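Local atomic coordinates of DR hemagglutinin structural subunit (Escherichia coli, PDB entry 2W5P), a protein that forms the adhesive fimbriae of uropathogenic strains, binding the Dr blood group antigen and mediating adherence to the upper urinary tract. Residues A[80-85]-A[138-143]. The protein carries 1 engineered substitution. Residues are numbered along the deposited sequence; the frame is centred on the assembly and turned at random.
Sequences FFLISD and YTLTLT
Tyr138 lies against Ser84 where two antiparallel strands of the immunoglobulin-like beta-sandwich of this Dr-family adhesin pair. Its CG is anti to the carbonyl carbon (chi1 -68°), which carries the ring alongside the backbone of 82-84: CE1 rests 3.7 Å from Ser84 CB, while Leu82 O approaches the ring edge near its plane. A water bridges Tyr138 OH and Ser84 OG; the phenol also bonds to Pro134 O, and Ser84 OG to the backbone N of Asn86.

Thr139 forms the hydrogen-bonded pair with Ile83. Its N donates to Ile83 O and its carbonyl receives Ile83 N, both at 2.9 Å. Beside this pair, a second water accepts from Thr139 OG1 (2.8 Å) and donates to the backbone carbonyl Ile83 O and to the carboxylate atom Asp85 OD1. Asn74 ND2 also bonds to Thr139 O and to Phe81 O, tying the 138-143 and 80-84 strands together just where they begin to splay apart.

On the face shared with Tyr138, Leu140 meets Leu82 roughly at right angles, its CB 3.7 Å from Leu82 CG. Leu23 of strand 17-26 and Val93 of strand 90-97 also pack on Leu82. The two methyls of Leu82 part company here: CD1 lies 3.8 Å from Leu140 CB, while CD2 turns back to Tyr138 CB, 3.9 Å away.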
# COMPACT_ATOMS: atom_id res chain seq x y z
N PHE A 80 -23.00 -4.86 -9.10
CA PHE A 80 -21.64 -4.53 -8.59
C PHE A 80 -20.64 -4.96 -9.70
O PHE A 80 -20.90 -5.89 -10.48
CB PHE A 80 -21.32 -5.34 -7.29
CG PHE A 80 -22.12 -4.90 -6.07
CD1 PHE A 80 -23.19 -5.67 -5.61
CD2 PHE A 80 -21.75 -3.77 -5.37
CE1 PHE A 80 -23.89 -5.30 -4.48
CE2 PHE A 80 -22.43 -3.38 -4.24
CZ PHE A 80 -23.53 -4.12 -3.80
N PHE A 81 -19.51 -4.27 -9.77
CA PHE A 81 -18.43 -4.61 -10.69
C PHE A 81 -17.10 -4.03 -10.20
O PHE A 81 -17.06 -2.98 -9.52
CB PHE A 81 -18.72 -4.07 -12.12
CG PHE A 81 -19.07 -2.58 -12.15
CD1 PHE A 81 -18.08 -1.62 -12.28
CD2 PHE A 81 -20.39 -2.17 -12.09
CE1 PHE A 81 -18.41 -0.25 -12.33
CE2 PHE A 81 -20.73 -0.81 -12.17
CZ PHE A 81 -19.73 0.15 -12.30
N LEU A 82 -16.01 -4.74 -10.51
CA LEU A 82 -14.64 -4.25 -10.31
C LEU A 82 -14.41 -3.31 -11.50
O LEU A 82 -14.97 -3.52 -12.61
CB LEU A 82 -13.64 -5.40 -10.40
CG LEU A 82 -13.39 -6.25 -9.15
CD1 LEU A 82 -14.64 -7.14 -8.86
CD2 LEU A 82 -12.06 -7.10 -9.28
N ILE A 83 -13.71 -2.22 -11.25
CA ILE A 83 -13.41 -1.22 -12.28
C ILE A 83 -11.94 -1.30 -12.64
O ILE A 83 -11.07 -1.40 -11.75
CB ILE A 83 -13.80 0.23 -11.83
CG1 ILE A 83 -13.67 1.22 -12.99
CG2 ILE A 83 -12.94 0.68 -10.70
CD1 ILE A 83 -14.70 1.00 -14.11
N SER A 84 -11.65 -1.24 -13.93
CA SER A 84 -10.26 -1.24 -14.40
C SER A 84 -9.60 0.05 -13.95
O SER A 84 -10.28 1.03 -13.73
CB SER A 84 -10.24 -1.23 -15.94
OG SER A 84 -8.92 -1.11 -16.40
N ASP A 85 -8.26 0.06 -13.91
CA ASP A 85 -7.51 1.27 -13.61
C ASP A 85 -7.72 2.32 -14.73
O ASP A 85 -7.48 3.52 -14.53
CB ASP A 85 -6.00 0.97 -13.50
CG ASP A 85 -5.63 0.24 -12.24
OD1 ASP A 85 -6.49 0.05 -11.35
OD2 ASP A 85 -4.45 -0.10 -12.10
N TYR A 138 -7.91 -4.60 -11.94
CA TYR A 138 -9.30 -4.29 -11.62
C TYR A 138 -9.48 -4.19 -10.10
O TYR A 138 -8.86 -4.93 -9.35
CB TYR A 138 -10.19 -5.40 -12.22
CG TYR A 138 -10.21 -5.40 -13.78
CD1 TYR A 138 -11.25 -4.78 -14.48
CD2 TYR A 138 -9.18 -6.02 -14.52
CE1 TYR A 138 -11.27 -4.76 -15.89
CE2 TYR A 138 -9.18 -5.99 -15.95
CZ TYR A 138 -10.25 -5.34 -16.60
OH TYR A 138 -10.25 -5.22 -17.96
N THR A 139 -10.33 -3.29 -9.64
CA THR A 139 -10.56 -3.17 -8.21
C THR A 139 -12.02 -3.02 -7.83
O THR A 139 -12.77 -2.30 -8.49
CB THR A 139 -9.76 -1.95 -7.64
OG1 THR A 139 -10.31 -0.76 -8.19
CG2 THR A 139 -8.28 -2.03 -8.03
N LEU A 140 -12.35 -3.55 -6.65
CA LEU A 140 -13.67 -3.35 -6.03
C LEU A 140 -13.37 -2.89 -4.60
O LEU A 140 -12.65 -3.58 -3.85
CB LEU A 140 -14.46 -4.66 -5.98
CG LEU A 140 -15.68 -4.77 -5.03
CD1 LEU A 140 -16.73 -3.78 -5.47
CD2 LEU A 140 -16.25 -6.20 -5.20
N THR A 141 -13.93 -1.75 -4.22
CA THR A 141 -13.68 -1.20 -2.89
C THR A 141 -14.97 -1.21 -2.08
O THR A 141 -15.97 -0.69 -2.52
CB THR A 141 -13.13 0.23 -3.02
OG1 THR A 141 -11.95 0.20 -3.85
CG2 THR A 141 -12.76 0.81 -1.62
N LEU A 142 -14.92 -1.81 -0.88
CA LEU A 142 -16.08 -1.90 0.02
C LEU A 142 -15.75 -1.29 1.37
O LEU A 142 -14.69 -1.59 1.97
CB LEU A 142 -16.48 -3.36 0.24
CG LEU A 142 -16.87 -4.09 -1.05
CD1 LEU A 142 -16.82 -5.63 -0.87
CD2 LEU A 142 -18.25 -3.61 -1.48
N THR A 143 -16.69 -0.54 1.90
CA THR A 143 -16.50 0.12 3.20
C THR A 143 -17.50 -0.44 4.20
O THR A 143 -18.66 -0.67 3.86
CB THR A 143 -16.63 1.65 3.04
OG1 THR A 143 -15.58 2.11 2.18
CG2 THR A 143 -16.52 2.37 4.42
O HOH W 1 -9.02 -0.03 -10.56
O HOH W 2 -8.75 -2.69 -18.68